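Local coordinates for protein sortase B (PDB 3PSQ) that is a class B sortase involved in pilus assembly, probably acting through a cysteine acyl-thioester intermediate, at residues Val75-Asp78 with Tyr79-Val83; His96-Gly99 with Asn100-Gly104. All coordinates share one frame; numbering follows the deposited sequence.

Contact 1: residues Val75-Asp78 with Tyr79-Val83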
# COMPACT_ATOMS: atom_id res chain seq x y z
N VAL A 75 -8.11 -5.55 0.35
CA VAL A 75 -6.79 -4.98 0.47
C VAL A 75 -6.30 -5.06 1.92
O VAL A 75 -7.05 -4.81 2.84
CB VAL A 75 -6.77 -3.50 0.01
CG1 VAL A 75 -5.37 -2.93 0.25
CG2 VAL A 75 -7.18 -3.43 -1.50
N PHE A 76 -5.03 -5.42 2.11
CA PHE A 76 -4.52 -5.79 3.44
C PHE A 76 -3.09 -5.27 3.70
O PHE A 76 -2.26 -5.26 2.81
CB PHE A 76 -4.55 -7.32 3.60
CG PHE A 76 -3.67 -8.05 2.61
CD1 PHE A 76 -2.35 -8.36 2.94
CD2 PHE A 76 -4.14 -8.39 1.34
CE1 PHE A 76 -1.55 -9.08 2.02
CE2 PHE A 76 -3.34 -9.09 0.43
CZ PHE A 76 -2.03 -9.37 0.74
N LEU A 77 -2.83 -4.86 4.94
CA LEU A 77 -1.49 -4.57 5.39
C LEU A 77 -0.74 -5.88 5.58
O LEU A 77 -1.26 -6.81 6.20
CB LEU A 77 -1.53 -3.83 6.74
CG LEU A 77 -0.17 -3.48 7.37
CD1 LEU A 77 0.62 -2.51 6.48
CD2 LEU A 77 -0.28 -2.89 8.75
N ASP A 78 0.49 -5.94 5.09
CA ASP A 78 1.32 -7.12 5.30
C ASP A 78 1.26 -7.62 6.77
O ASP A 78 1.42 -6.80 7.70
CB ASP A 78 2.76 -6.82 4.87
CG ASP A 78 3.65 -8.05 4.90
OD1 ASP A 78 3.98 -8.54 5.99
OD2 ASP A 78 4.01 -8.54 3.84
N TYR A 79 1.07 -8.94 6.97
CA TYR A 79 0.98 -9.51 8.29
C TYR A 79 2.20 -9.26 9.18
O TYR A 79 2.09 -9.38 10.41
CB TYR A 79 0.67 -11.01 8.27
CG TYR A 79 1.88 -11.93 8.13
CD1 TYR A 79 2.48 -12.54 9.26
CD2 TYR A 79 2.44 -12.17 6.88
CE1 TYR A 79 3.58 -13.38 9.12
CE2 TYR A 79 3.53 -13.00 6.72
CZ TYR A 79 4.10 -13.60 7.84
OH TYR A 79 5.19 -14.40 7.62
N ARG A 80 3.34 -8.91 8.59
CA ARG A 80 4.57 -8.73 9.37
C ARG A 80 4.75 -7.29 9.84
O ARG A 80 5.70 -7.01 10.51
CB ARG A 80 5.80 -9.13 8.55
CG ARG A 80 5.92 -10.62 8.28
CD ARG A 80 6.81 -10.89 7.08
NE ARG A 80 6.24 -10.42 5.82
CZ ARG A 80 6.66 -10.82 4.61
NH1 ARG A 80 7.65 -11.70 4.50
NH2 ARG A 80 6.10 -10.33 3.50
N ASN A 81 3.84 -6.39 9.48
CA ASN A 81 4.00 -4.98 9.81
C ASN A 81 3.33 -4.64 11.11
O ASN A 81 2.37 -5.29 11.51
CB ASN A 81 3.39 -4.11 8.70
CG ASN A 81 4.36 -3.83 7.58
OD1 ASN A 81 4.03 -4.04 6.40
ND2 ASN A 81 5.54 -3.32 7.93
N LYS A 82 3.82 -3.58 11.76
CA LYS A 82 3.10 -2.98 12.91
C LYS A 82 1.90 -2.18 12.41
O LYS A 82 2.05 -1.43 11.45
CB LYS A 82 4.01 -2.00 13.67
CG LYS A 82 5.05 -2.67 14.55
CD LYS A 82 6.06 -1.64 15.03
CE LYS A 82 7.15 -2.29 15.87
NZ LYS A 82 6.48 -2.88 17.07
N VAL A 83 0.75 -2.35 13.06
CA VAL A 83 -0.48 -1.65 12.66
C VAL A 83 -0.39 -0.14 12.82
O VAL A 83 -1.18 0.63 12.24
CB VAL A 83 -1.73 -2.18 13.41
CG1 VAL A 83 -2.02 -3.63 12.99
CG2 VAL A 83 -1.58 -2.06 14.93

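Contact 2: residues His96-Gly99 with Asn100-Gly104. With ZN (zinc ion), chain L; ACY (acetic acid), chain H.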
# COMPACT_ATOMS: atom_id res chain seq x y z
N HIS A 96 -4.89 -10.60 -6.85
CA HIS A 96 -5.39 -10.32 -8.19
C HIS A 96 -6.81 -9.77 -8.25
O HIS A 96 -7.05 -8.74 -8.90
CB HIS A 96 -5.24 -11.57 -9.08
CG HIS A 96 -6.03 -11.52 -10.36
ND1 HIS A 96 -5.57 -10.88 -11.49
CD2 HIS A 96 -7.21 -12.08 -10.71
CE1 HIS A 96 -6.44 -11.03 -12.48
NE2 HIS A 96 -7.45 -11.76 -12.02
N MET A 97 -7.78 -10.45 -7.63
CA MET A 97 -9.15 -9.96 -7.71
C MET A 97 -9.36 -8.61 -7.02
O MET A 97 -9.86 -7.67 -7.66
CB MET A 97 -10.19 -11.00 -7.22
CG MET A 97 -10.34 -12.24 -8.12
SD MET A 97 -10.93 -11.89 -9.82
CE MET A 97 -12.03 -10.47 -9.51
N ALA A 98 -9.03 -8.52 -5.72
CA ALA A 98 -9.13 -7.28 -4.98
C ALA A 98 -8.34 -6.13 -5.62
O ALA A 98 -8.72 -4.97 -5.51
CB ALA A 98 -8.71 -7.45 -3.54
N GLY A 99 -7.24 -6.45 -6.29
CA GLY A 99 -6.44 -5.43 -6.92
C GLY A 99 -7.19 -4.86 -8.11
O GLY A 99 -7.28 -3.62 -8.25
N ASN A 100 -7.69 -5.74 -8.98
CA ASN A 100 -8.55 -5.33 -10.08
C ASN A 100 -9.80 -4.59 -9.60
O ASN A 100 -10.18 -3.61 -10.19
CB ASN A 100 -8.95 -6.53 -10.96
CG ASN A 100 -7.92 -6.83 -12.06
OD1 ASN A 100 -8.00 -6.29 -13.15
ND2 ASN A 100 -6.95 -7.70 -11.76
N VAL A 101 -10.42 -5.05 -8.52
CA VAL A 101 -11.63 -4.39 -8.02
C VAL A 101 -11.37 -3.03 -7.31
O VAL A 101 -12.11 -2.06 -7.54
CB VAL A 101 -12.47 -5.33 -7.14
CG1 VAL A 101 -13.71 -4.61 -6.58
CG2 VAL A 101 -12.88 -6.62 -7.97
N MET A 102 -10.32 -2.96 -6.48
CA MET A 102 -10.12 -1.81 -5.61
C MET A 102 -8.95 -0.89 -5.97
O MET A 102 -9.03 0.32 -5.74
CB MET A 102 -10.05 -2.26 -4.15
CG MET A 102 -11.28 -3.04 -3.72
SD MET A 102 -11.07 -3.93 -2.15
CE MET A 102 -11.05 -2.55 -1.01
N PHE A 103 -7.90 -1.47 -6.53
CA PHE A 103 -6.67 -0.75 -6.89
C PHE A 103 -6.52 -0.64 -8.40
O PHE A 103 -5.41 -0.60 -8.89
CB PHE A 103 -5.43 -1.50 -6.33
CG PHE A 103 -5.07 -1.18 -4.86
CD1 PHE A 103 -5.70 -0.19 -4.15
CD2 PHE A 103 -4.01 -1.87 -4.22
CE1 PHE A 103 -5.31 0.12 -2.78
CE2 PHE A 103 -3.65 -1.60 -2.87
CZ PHE A 103 -4.30 -0.59 -2.17
N GLY A 104 -7.63 -0.65 -9.15
CA GLY A 104 -7.53 -0.55 -10.60
C GLY A 104 -6.94 0.78 -11.07
O GLY A 104 -6.47 0.88 -12.19
ZN ZN L . -3.74 -9.97 -11.65
C ACY H . -1.42 -11.58 -6.50
O ACY H . -0.51 -11.50 -5.60
OXT ACY H . -2.33 -12.44 -6.46
CH3 ACY H . -1.46 -10.56 -7.61
O HOH W 1 -2.32 -11.73 -11.38

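Contact 1: residues Val75-Asp78 with Tyr79-Val83
With CG of Asp-78 turned anti to its own backbone N (chi1 -173°) and the chain of Arg-80 bent at chi3 (-67°), carboxylate and guanidinium are brought side by side, their planes 13° apart. Arg-80 then grips side-on with two nitrogens, one to each oxygen: NE reaches Asp-78 OD1 at 2.9 Å on its syn side, and NH2 meets the syn lone pair of Asp-78 OD2 at 2.8 Å in a nearly straight salt bridge. A third bond, from Arg-80 N to Asp-78 OD1 at 2.7 Å, arrives on the anti side, so this one oxygen is held by two donors of the same residue, which should limit rotation of the carboxylate. The frame beneath is a type I beta turn, Asp-78 to Asn-81, that leaves the short strand 76-77 of the sortase beta-sheet and is closed by Asn-81 N on Asp-78 O at 3.0 Å. CG of Arg-80 also lies over one face of the Tyr-79 ring, toward its rim. On the strand side, Leu-77 and Asn-81 cross at about a right angle, the methyl CD1 of Leu-77 resting 3.7 Å from Asn-81 OD1. That buried amide is satisfied by strand 89-93: ND2 donates to Tyr-89 O, and OD1 accepts from Leu-91 N. Asn-57 ND2 gives Asp-78 OD2 a second partner, and Pro-151 of helix 151-155 packs against both Asp-78 and Arg-80.

Contact 2: residues His96-Gly99 with Asn100-Gly104
The short helix 96-102 follows strand 89-93 of the sortase fold and carries a zinc ligand, His-96, in its first turn; here a residue one turn on, Asn-100, braces the backbone of that ligand. Two donors of Asn-100 converge on His-96 O from opposite faces of the carbonyl plane: the helical N at 3.1 Å and the side-chain ND2 at 3.0 Å. The acceptor lies in the plane of the Asn-100 amide, and the N-H of ND2 points at it almost straight (171°). The same ND2 passes 3.4 Å from CE1 of the His-96 ring, with ring and amide planes 63° apart, and also donates to Asp-192 OD2. Because Asp-192 and Cys-190 bind the zinc ion together with His-96, Asn-100 sits in the second shell and probably helps to position two of the ligands. Cys-190 is the predicted acyl-thioester nucleophile, so the metal occupies the probable active site. The imidazole reaches the metal through ND1 at 2.0 Å, its CG set anti to the backbone N, and a water completes the ligands. Further along, Val-101 N bonds to Met-97 O, and the CG2 branch of Val-101 comes within 3.2 Å of Met-97 O. Met-102 N bonds in the same way to Ala-98 O. The helix ends at Phe-103, which leaves helical geometry while its N still reaches Gly-99 O at 2.8 Å in a bond well short of straight (134°), the CB of Phe-103 resting 3.4 Å from that same oxygen.

Both contacts are local and partly buried, and their elements follow each other along the chain: strand 76-77 pairs antiparallel with strand 89-93, which runs on into helix 96-102. Their centres lie about 17 Å apart, yet they meet where Val-75 CG1 packs 3.5 Å from Phe-103 CZ. Burial differs. In contact 1 an ion pair spans the start of a loop, with its aspartate and asparagine buried and its tyrosine exposed; in contact 2 Ala-98, Gly-99 and Phe-103 are buried, whereas the metal-binding histidine and its asparagine partner are exposed. The turn in 75-83 carries a carboxylate-guanidinium pair; in 96-104 the side-chain amide goes to a main-chain carbonyl and the imidazole to a metal.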